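Local atomic coordinates of sugar ABC transporter, sugar-binding protein (Streptococcus pneumoniae, PDB entry 2HEU), a protein that probably captures sugars, most likely raffinose-type oligosaccharides, outside the cell and hands them to an ABC transporter for uptake. Residues A[88-97]-A[115-123]; A[199-209]-A[389-400]. All blocks are in the same frame, centred on the assembly; numbering follows the deposited sequence. Where two conformers were deposited one is given.

In the fold
Contact 1 (88-97 with 115-123) and contact 2 (199-209 with 389-400) are separate: their centres lie about 30 Å apart and their nearest atoms about 10 Å. Contact 1 is the more buried, with 8 of 14 touching residues buried against 6 of 18. Contact 2 has more exposed ones, five against two. Contact 1 is local in sequence. It joins the loop after helix 82-89 to the run leading into strand 122-123. Contact 2 ties a loop between helices 192-199 and 212-222 to the C-terminal helix 385-396. Contact 1 rests on a tyrosine ring and a small Asp-Ser network. In contact 2 asparagine amides and a lysine ammonium grip loop carbonyls, N-H groups and a serine hydroxyl.

Contact 1 of 2, residues A[88-97]-A[115-123]; sequences AKAGVFEDLS and VNEKVYNVP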
loop_
_atom_site.group_PDB
_atom_site.type_symbol
_atom_site.label_atom_id
_atom_site.label_comp_id
_atom_site.label_asym_id
_atom_site.label_seq_id
_atom_site.Cartn_x
_atom_site.Cartn_y
_atom_site.Cartn_z
ATOM N N ALA A 88 0.143 9.604 -18.068
ATOM C CA ALA A 88 -0.207 10.946 -17.724
ATOM C C ALA A 88 0.660 11.968 -18.497
ATOM O O ALA A 88 0.163 12.966 -19.047
ATOM C CB ALA A 88 -0.108 11.179 -16.238
ATOM N N LYS A 89 1.970 11.668 -18.590
ATOM C CA LYS A 89 2.881 12.529 -19.364
ATOM C C LYS A 89 2.478 12.537 -20.829
ATOM O O LYS A 89 2.583 13.585 -21.494
ATOM C CB LYS A 89 4.306 12.012 -19.234
ATOM C CG LYS A 89 4.914 12.450 -18.009
ATOM C CD LYS A 89 6.306 11.825 -17.861
ATOM C CE LYS A 89 6.696 11.906 -16.384
ATOM N NZ LYS A 89 5.981 10.924 -15.490
ATOM N N ALA A 90 1.986 11.401 -21.341
ATOM C CA ALA A 90 1.606 11.260 -22.734
ATOM C C ALA A 90 0.204 11.737 -23.048
ATOM O O ALA A 90 -0.233 11.599 -24.246
ATOM C CB ALA A 90 1.732 9.844 -23.206
ATOM N N GLY A 91 -0.546 12.307 -22.084
ATOM C CA GLY A 91 -1.818 12.867 -22.347
ATOM C C GLY A 91 -2.970 11.906 -22.361
ATOM O O GLY A 91 -4.044 12.326 -22.791
ATOM N N VAL A 92 -2.822 10.702 -21.834
ATOM C CA VAL A 92 -3.865 9.705 -21.865
ATOM C C VAL A 92 -5.041 10.114 -20.945
ATOM O O VAL A 92 -6.183 9.765 -21.194
ATOM C CB VAL A 92 -3.314 8.344 -21.450
ATOM C CG1 VAL A 92 -4.382 7.302 -21.184
ATOM C CG2 VAL A 92 -2.251 7.910 -22.466
ATOM N N PHE A 93 -4.752 10.865 -19.862
ATOM C CA PHE A 93 -5.717 11.161 -18.800
ATOM C C PHE A 93 -6.029 12.636 -18.612
ATOM O O PHE A 93 -5.163 13.496 -18.837
ATOM C CB PHE A 93 -5.220 10.577 -17.430
ATOM C CG PHE A 93 -5.066 9.102 -17.431
ATOM C CD1 PHE A 93 -6.154 8.281 -17.676
ATOM C CD2 PHE A 93 -3.830 8.526 -17.095
ATOM C CE1 PHE A 93 -6.077 6.914 -17.621
ATOM C CE2 PHE A 93 -3.724 7.127 -17.122
ATOM C CZ PHE A 93 -4.836 6.337 -17.353
ATOM N N GLU A 94 -7.301 12.917 -18.287
ATOM C CA GLU A 94 -7.730 14.272 -18.028
ATOM C C GLU A 94 -6.989 14.845 -16.817
ATOM O O GLU A 94 -6.821 14.185 -15.807
ATOM C CB GLU A 94 -9.220 14.286 -17.775
ATOM C CG GLU A 94 -9.779 15.702 -17.631
ATOM C CD GLU A 94 -11.248 15.788 -17.471
ATOM O OE1 GLU A 94 -11.961 14.803 -17.480
ATOM O OE2 GLU A 94 -11.743 16.966 -17.351
ATOM N N ASP A 95 -6.554 16.089 -16.901
ATOM C CA ASP A 95 -5.997 16.833 -15.840
ATOM C C ASP A 95 -7.126 17.198 -14.885
ATOM O O ASP A 95 -8.091 17.910 -15.162
ATOM C CB ASP A 95 -5.266 18.110 -16.396
ATOM C CG ASP A 95 -4.714 19.018 -15.316
ATOM O OD1 ASP A 95 -4.725 18.660 -14.125
ATOM O OD2 ASP A 95 -4.206 20.101 -15.712
ATOM N N LEU A 96 -7.025 16.634 -13.684
ATOM C CA LEU A 96 -7.988 16.833 -12.602
ATOM C C LEU A 96 -7.665 17.948 -11.620
ATOM O O LEU A 96 -8.395 18.155 -10.631
ATOM C CB LEU A 96 -8.257 15.552 -11.840
ATOM C CG LEU A 96 -8.527 14.295 -12.728
ATOM C CD1 LEU A 96 -8.779 13.093 -11.800
ATOM C CD2 LEU A 96 -9.723 14.447 -13.637
ATOM N N SER A 97 -6.534 18.634 -11.814
ATOM C CA SER A 97 -6.005 19.563 -10.791
ATOM C C SER A 97 -6.950 20.599 -10.307
ATOM O O SER A 97 -6.909 20.896 -9.084
ATOM C CB SER A 97 -4.771 20.308 -11.376
ATOM O OG SER A 97 -3.791 19.399 -11.839
ATOM N N VAL A 115 2.069 14.621 -11.805
ATOM C CA VAL A 115 2.935 14.479 -12.958
ATOM C C VAL A 115 3.028 15.829 -13.630
ATOM O O VAL A 115 2.005 16.424 -13.960
ATOM C CB VAL A 115 2.428 13.424 -13.940
ATOM C CG1 VAL A 115 3.301 13.250 -15.223
ATOM C CG2 VAL A 115 2.304 12.124 -13.234
ATOM N N ASN A 116 4.251 16.364 -13.725
ATOM C CA ASN A 116 4.425 17.776 -14.173
ATOM C C ASN A 116 3.505 18.721 -13.376
ATOM O O ASN A 116 2.900 19.644 -13.954
ATOM C CB ASN A 116 4.169 17.935 -15.673
ATOM C CG ASN A 116 5.032 17.023 -16.530
ATOM O OD1 ASN A 116 4.548 16.423 -17.524
ATOM N ND2 ASN A 116 6.322 16.955 -16.208
ATOM N N GLU A 117 3.483 18.468 -12.068
ATOM C CA GLU A 117 2.773 19.181 -11.001
ATOM C C GLU A 117 1.222 19.134 -11.136
ATOM O O GLU A 117 0.531 19.786 -10.322
ATOM C CB GLU A 117 3.250 20.636 -10.874
ATOM C CG GLU A 117 4.753 20.831 -10.539
ATOM C CD GLU A 117 5.684 20.448 -11.676
ATOM O OE1 GLU A 117 5.546 20.973 -12.803
ATOM O OE2 GLU A 117 6.575 19.596 -11.456
ATOM N N LYS A 118 0.684 18.343 -12.094
ATOM C CA LYS A 118 -0.747 18.210 -12.306
ATOM C C LYS A 118 -1.250 16.915 -11.769
ATOM O O LYS A 118 -0.507 15.926 -11.770
ATOM C CB LYS A 118 -1.026 18.348 -13.819
ATOM C CG LYS A 118 -0.691 19.665 -14.373
ATOM C CD LYS A 118 -0.828 19.728 -15.894
ATOM C CE LYS A 118 0.348 19.112 -16.564
ATOM N NZ LYS A 118 1.548 20.058 -16.514
ATOM N N VAL A 119 -2.445 16.922 -11.224
ATOM C CA VAL A 119 -3.032 15.739 -10.691
ATOM C C VAL A 119 -3.917 15.062 -11.708
ATOM O O VAL A 119 -4.812 15.654 -12.284
ATOM C CB VAL A 119 -3.864 16.095 -9.401
ATOM C CG1 VAL A 119 -4.696 14.911 -8.934
ATOM C CG2 VAL A 119 -2.956 16.628 -8.333
ATOM N N TYR A 120 -3.691 13.738 -11.898
ATOM C CA TYR A 120 -4.399 12.943 -12.823
ATOM C C TYR A 120 -5.165 11.802 -12.229
ATOM O O TYR A 120 -5.709 10.978 -12.998
ATOM C CB TYR A 120 -3.402 12.386 -13.895
ATOM C CG TYR A 120 -2.732 13.444 -14.746
ATOM C CD1 TYR A 120 -3.381 13.961 -15.886
ATOM C CD2 TYR A 120 -1.521 13.984 -14.404
ATOM C CE1 TYR A 120 -2.819 14.923 -16.708
ATOM C CE2 TYR A 120 -0.965 14.950 -15.196
ATOM C CZ TYR A 120 -1.622 15.462 -16.311
ATOM O OH TYR A 120 -1.032 16.394 -17.128
ATOM N N ASN A 121 -5.203 11.680 -10.907
ATOM C CA ASN A 121 -5.799 10.511 -10.292
ATOM C C ASN A 121 -6.379 10.927 -8.972
ATOM O O ASN A 121 -5.727 11.724 -8.235
ATOM C CB ASN A 121 -4.743 9.412 -10.141
ATOM C CG ASN A 121 -5.200 8.154 -9.521
ATOM O OD1 ASN A 121 -5.279 8.035 -8.317
ATOM N ND2 ASN A 121 -5.503 7.151 -10.390
ATOM N N VAL A 122 -7.539 10.435 -8.617
ATOM C CA VAL A 122 -8.162 10.621 -7.292
ATOM C C VAL A 122 -7.903 9.380 -6.446
ATOM O O VAL A 122 -8.477 8.300 -6.748
ATOM C CB VAL A 122 -9.705 10.828 -7.388
ATOM C CG1 VAL A 122 -10.272 11.061 -6.059
ATOM C CG2 VAL A 122 -9.984 12.015 -8.365
ATOM N N PRO A 123 -7.008 9.470 -5.464
ATOM C CA PRO A 123 -6.829 8.290 -4.586
ATOM C C PRO A 123 -7.916 8.361 -3.517
ATOM O O PRO A 123 -7.884 9.244 -2.666
ATOM C CB PRO A 123 -5.358 8.415 -4.073
ATOM C CG PRO A 123 -4.808 9.719 -4.745
ATOM C CD PRO A 123 -6.003 10.506 -5.148
HETATM O O HOH W 1 -7.552 11.636 -14.985
#
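The ring of Tyr-120 lies against Ala-88 at the end of helix 82-89. Ala-88 CB sits over one face, 3.9 Å from the Tyr-120 ring centroid, in a CH-pi contact. Phe-93 O approaches the ring edge near its plane. Tyr-120 CG stands beside the backbone N (chi1 -63°), which turns the ring back towards the helix end. Val-115 opens a type I' turn that ends at Lys-118. Its CG2 packs on Ala-88 CB, and Val-115 CG1 meets Lys-89 CG tightly at 3.3 Å, the two side chains crossing at about a right angle. Further along, Leu-96 CD1 meets Val-122 CG2, again nearly crosswise. The polar part centres on Ser-97. Its OG accepts from Val-119 N at 2.9 Å and donates to Asp-95 OD1 at 2.6 Å. Asp-95 OD1 takes that bond on its syn lone pair and also accepts from Ser-97 N, above the carboxylate plane, forming an Asx turn. Leu-96 N donates to Val-119 O at 2.8 Å. Glu-94 and Val-122 carry backbone bonds to strand 295-298. The chemistry implies a serine hydroxyl held by two bonds, one given and one received: Asp-95 orients its proton, leaving the oxygen for Val-119 N.

Contact 2 of 2, residues A[199-209]-A[389-400]; sequences LRYSQPNAIKL and VNDLNAFFNPMK
Segment 199-209 is irregular and runs against the direction of helix 385-396, with a type II turn from Gln-203 to Ala-206 placed over Asn-393 and Asn-397. Asn-393 pairs with the backbone of Ile-207 through both ends of its amide. Its ND2 donates to Ile-207 O at 2.8 Å, in plane and on a lone pair. Its OD1 accepts from Ile-207 N at 3.3 Å, also on a lone pair. One turn on, Asn-397 OD1 accepts from Asn-205 N at 2.9 Å. Side-chain amides of segment 389-400 thus bond to backbone polar groups of the loop joining helices 192-199 and 212-222, in a protein of the periplasmic binding protein clan. Lys-400, further along, reaches out with an extended chain (chi2 176°). Its NZ bonds to Leu-199 O, Ser-202 OG and Gln-203 O, the hydroxyl being nearest at 2.8 Å. Ser-202 OG also bonds to Tyr-198 O. Leu-199 CB lies over one face of the Phe-396 ring, 4.0 Å from its centroid, and Phe-395 CD2 covers the other. Ile-207 CD1 touches Leu-392 CB at 4.0 Å. Met-399 CB and Tyr-201 CE1 lie over opposite faces of the Arg-200 guanidinium, whose NE bonds to Tyr-365 O.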
loop_
_atom_site.group_PDB
_atom_site.type_symbol
_atom_site.label_atom_id
_atom_site.label_comp_id
_atom_site.label_asym_id
_atom_site.label_seq_id
_atom_site.Cartn_x
_atom_site.Cartn_y
_atom_site.Cartn_z
ATOM N N LEU A 199 19.329 5.339 -1.900
ATOM C CA LEU A 199 19.334 4.084 -2.656
ATOM C C LEU A 199 19.374 4.283 -4.136
ATOM O O LEU A 199 20.204 3.735 -4.857
ATOM C CB LEU A 199 18.083 3.298 -2.311
ATOM C CG LEU A 199 17.975 2.789 -0.884
ATOM C CD1 LEU A 199 16.592 2.145 -0.648
ATOM C CD2 LEU A 199 19.084 1.708 -0.613
ATOM N N ARG A 200 18.431 5.075 -4.654
ATOM C CA ARG A 200 18.035 5.129 -6.048
ATOM C C ARG A 200 18.730 6.272 -6.821
ATOM O O ARG A 200 19.079 6.105 -7.977
ATOM C CB ARG A 200 16.508 5.291 -6.145
ATOM C CG ARG A 200 15.920 5.751 -7.527
ATOM C CD ARG A 200 16.113 4.704 -8.574
ATOM N NE ARG A 200 15.639 5.236 -9.871
ATOM C CZ ARG A 200 16.339 5.973 -10.669
ATOM N NH1 ARG A 200 17.601 6.248 -10.433
ATOM N NH2 ARG A 200 15.829 6.330 -11.817
ATOM N N TYR A 201 18.896 7.433 -6.129
ATOM C CA TYR A 201 19.405 8.609 -6.795
ATOM C C TYR A 201 20.855 8.907 -6.471
ATOM O O TYR A 201 21.403 9.908 -6.941
ATOM C CB TYR A 201 18.534 9.784 -6.595
ATOM C CG TYR A 201 17.146 9.583 -7.184
ATOM C CD1 TYR A 201 16.993 9.451 -8.566
ATOM C CD2 TYR A 201 16.005 9.561 -6.397
ATOM C CE1 TYR A 201 15.724 9.348 -9.141
ATOM C CE2 TYR A 201 14.718 9.455 -6.924
ATOM C CZ TYR A 201 14.606 9.380 -8.351
ATOM O OH TYR A 201 13.345 9.284 -8.872
ATOM N N SER A 202 21.462 8.078 -5.638
ATOM C CA SER A 202 22.897 8.125 -5.353
ATOM C C SER A 202 23.677 7.663 -6.585
ATOM O O SER A 202 23.113 7.165 -7.568
ATOM C CB SER A 202 23.168 7.316 -4.118
ATOM O OG SER A 202 22.657 5.989 -4.329
ATOM N N GLN A 203 25.025 7.720 -6.533
ATOM C CA GLN A 203 25.833 7.266 -7.600
ATOM C C GLN A 203 25.811 5.764 -7.724
ATOM O O GLN A 203 25.550 5.056 -6.759
ATOM C CB GLN A 203 27.290 7.743 -7.405
ATOM C CG GLN A 203 27.439 9.241 -7.568
ATOM C CD GLN A 203 27.357 9.543 -8.989
ATOM O OE1 GLN A 203 28.288 9.323 -9.775
ATOM N NE2 GLN A 203 26.248 9.905 -9.363
ATOM N N PRO A 204 26.152 5.223 -8.879
ATOM C CA PRO A 204 26.400 3.765 -9.003
ATOM C C PRO A 204 27.388 3.351 -7.918
ATOM O O PRO A 204 28.407 4.010 -7.689
ATOM C CB PRO A 204 26.908 3.601 -10.411
ATOM C CG PRO A 204 26.316 4.762 -11.177
ATOM C CD PRO A 204 26.413 5.884 -10.180
ATOM N N ASN A 205 27.111 2.178 -7.326
ATOM C CA ASN A 205 27.993 1.560 -6.367
ATOM C C ASN A 205 28.201 2.418 -5.111
ATOM O O ASN A 205 29.111 2.115 -4.348
ATOM C CB ASN A 205 29.317 1.133 -6.959
ATOM C CG ASN A 205 29.072 0.069 -8.025
ATOM O OD1 ASN A 205 29.596 0.172 -9.211
ATOM N ND2 ASN A 205 28.300 -0.907 -7.692
ATOM N N ALA A 206 27.320 3.385 -4.818
ATOM C CA ALA A 206 27.528 4.233 -3.674
ATOM C C ALA A 206 26.981 3.666 -2.379
ATOM O O ALA A 206 27.248 4.236 -1.329
ATOM C CB ALA A 206 26.938 5.620 -3.861
ATOM N N ILE A 207 26.279 2.591 -2.412
ATOM C CA ILE A 207 25.767 1.999 -1.180
ATOM C C ILE A 207 26.890 1.157 -0.591
ATOM O O ILE A 207 27.363 0.231 -1.267
ATOM C CB ILE A 207 24.490 1.152 -1.442
ATOM C CG1 ILE A 207 23.395 2.033 -2.090
ATOM C CG2 ILE A 207 24.015 0.415 -0.192
ATOM C CD1 ILE A 207 22.289 1.244 -2.761
ATOM N N LYS A 208 27.356 1.473 0.609
ATOM C CA LYS A 208 28.480 0.769 1.230
ATOM C C LYS A 208 28.116 0.283 2.595
ATOM O O LYS A 208 27.398 0.914 3.359
ATOM C CB LYS A 208 29.679 1.700 1.325
ATOM C CG LYS A 208 30.311 1.942 -0.021
ATOM C CD LYS A 208 31.306 3.087 -0.015
ATOM C CE LYS A 208 32.341 3.055 0.927
ATOM N NZ LYS A 208 33.284 4.153 0.626
ATOM N N LEU A 209 28.689 -0.871 2.936
ATOM C CA LEU A 209 28.452 -1.478 4.251
ATOM C C LEU A 209 28.833 -0.563 5.391
ATOM O O LEU A 209 28.185 -0.568 6.404
ATOM C CB LEU A 209 29.227 -2.805 4.307
ATOM C CG LEU A 209 29.044 -3.568 5.583
ATOM C CD1 LEU A 209 27.596 -3.910 5.868
ATOM C CD2 LEU A 209 29.918 -4.871 5.515
ATOM N N VAL A 389 24.451 -5.675 0.704
ATOM C CA VAL A 389 24.948 -4.446 0.079
ATOM C C VAL A 389 25.232 -4.674 -1.380
ATOM O O VAL A 389 24.846 -3.857 -2.239
ATOM C CB VAL A 389 26.163 -3.933 0.851
ATOM C CG1 VAL A 389 26.840 -2.801 0.078
ATOM C CG2 VAL A 389 25.768 -3.488 2.254
ATOM N N ASN A 390 25.909 -5.752 -1.710
ATOM C CA ASN A 390 26.184 -6.056 -3.092
ATOM C C ASN A 390 24.906 -6.187 -3.907
ATOM O O ASN A 390 24.795 -5.679 -5.042
ATOM C CB ASN A 390 27.016 -7.318 -3.175
ATOM C CG ASN A 390 28.441 -7.159 -2.681
ATOM O OD1 ASN A 390 28.915 -6.045 -2.481
ATOM N ND2 ASN A 390 29.084 -8.290 -2.451
ATOM N N ASP A 391 23.900 -6.872 -3.343
ATOM C CA ASP A 391 22.608 -7.017 -3.985
ATOM C C ASP A 391 21.923 -5.697 -4.214
ATOM O O ASP A 391 21.262 -5.493 -5.246
ATOM C CB ASP A 391 21.689 -7.915 -3.148
ATOM C CG ASP A 391 22.053 -9.366 -3.066
ATOM O OD1 ASP A 391 22.835 -9.848 -3.854
ATOM O OD2 ASP A 391 21.439 -10.040 -2.184
ATOM N N LEU A 392 21.985 -4.819 -3.243
ATOM C CA LEU A 392 21.381 -3.485 -3.379
ATOM C C LEU A 392 22.018 -2.749 -4.524
ATOM O O LEU A 392 21.320 -2.170 -5.375
ATOM C CB LEU A 392 21.548 -2.669 -2.071
ATOM C CG LEU A 392 20.595 -3.113 -0.929
ATOM C CD1 LEU A 392 21.134 -2.643 0.389
ATOM C CD2 LEU A 392 19.188 -2.582 -1.153
ATOM N N ASN A 393 23.358 -2.708 -4.594
ATOM C CA ASN A 393 23.971 -2.025 -5.739
ATOM C C ASN A 393 23.625 -2.715 -7.055
ATOM O O ASN A 393 23.397 -2.028 -8.070
ATOM C CB ASN A 393 25.483 -1.888 -5.596
ATOM C CG ASN A 393 25.833 -0.835 -4.556
ATOM O OD1 ASN A 393 25.450 0.341 -4.656
ATOM N ND2 ASN A 393 26.554 -1.254 -3.510
ATOM N N ALA A 394 23.591 -4.032 -7.085
ATOM C CA ALA A 394 23.270 -4.701 -8.327
ATOM C C ALA A 394 21.899 -4.342 -8.813
ATOM O O ALA A 394 21.655 -4.199 -10.010
ATOM C CB ALA A 394 23.428 -6.220 -8.183
ATOM N N PHE A 395 20.960 -4.184 -7.868
ATOM C CA PHE A 395 19.565 -3.832 -8.200
ATOM C C PHE A 395 19.418 -2.393 -8.626
ATOM O O PHE A 395 18.717 -2.104 -9.589
ATOM C CB PHE A 395 18.712 -4.126 -6.942
ATOM C CG PHE A 395 17.280 -3.702 -7.060
ATOM C CD1 PHE A 395 16.464 -4.220 -8.043
ATOM C CD2 PHE A 395 16.749 -2.770 -6.178
ATOM C CE1 PHE A 395 15.120 -3.836 -8.122
ATOM C CE2 PHE A 395 15.434 -2.394 -6.270
ATOM C CZ PHE A 395 14.618 -2.914 -7.209
ATOM N N PHE A 396 20.078 -1.451 -7.917
ATOM C CA PHE A 396 19.894 -0.043 -8.223
ATOM C C PHE A 396 20.802 0.433 -9.316
ATOM O O PHE A 396 20.430 1.412 -10.034
ATOM C CB PHE A 396 20.027 0.830 -6.954
ATOM C CG PHE A 396 18.852 0.680 -6.018
ATOM C CD1 PHE A 396 17.590 1.152 -6.417
ATOM C CD2 PHE A 396 18.965 0.059 -4.792
ATOM C CE1 PHE A 396 16.490 1.002 -5.616
ATOM C CE2 PHE A 396 17.866 -0.099 -3.964
ATOM C CZ PHE A 396 16.627 0.371 -4.404
ATOM N N ASN A 397 21.970 -0.155 -9.533
ATOM C CA ASN A 397 22.884 0.347 -10.573
ATOM C C ASN A 397 22.204 0.497 -11.915
ATOM O O ASN A 397 22.455 1.533 -12.580
ATOM C CB ASN A 397 24.131 -0.542 -10.677
ATOM C CG ASN A 397 25.129 -0.285 -9.559
ATOM O OD1 ASN A 397 25.111 0.740 -8.861
ATOM N ND2 ASN A 397 26.069 -1.194 -9.473
ATOM N N PRO A 398 21.436 -0.452 -12.429
ATOM C CA PRO A 398 20.856 -0.278 -13.780
ATOM C C PRO A 398 19.931 0.929 -13.856
ATOM O O PRO A 398 19.708 1.481 -14.947
ATOM C CB PRO A 398 20.156 -1.585 -14.057
ATOM C CG PRO A 398 20.872 -2.566 -13.177
ATOM C CD PRO A 398 21.167 -1.798 -11.896
ATOM N N MET A 399 19.321 1.325 -12.746
ATOM C CA MET A 399 18.385 2.446 -12.715
ATOM C C MET A 399 19.136 3.742 -12.843
ATOM O O MET A 399 18.499 4.791 -13.139
ATOM C CB MET A 399 17.557 2.443 -11.483
ATOM C CG MET A 399 16.875 1.071 -11.195
ATOM S SD MET A 399 15.698 1.230 -9.876
ATOM C CE MET A 399 15.495 -0.521 -9.426
ATOM N N LYS A 400 20.452 3.733 -12.599
ATOM C CA LYS A 400 21.320 4.866 -12.500
ATOM C C LYS A 400 22.178 5.040 -13.841
ATOM O O LYS A 400 22.825 6.058 -13.940
ATOM C CB LYS A 400 22.280 4.710 -11.319
ATOM C CG LYS A 400 21.546 4.609 -9.961
ATOM C CD LYS A 400 22.508 4.364 -8.825
ATOM C CE LYS A 400 21.807 4.384 -7.486
ATOM N NZ LYS A 400 22.728 4.096 -6.384
#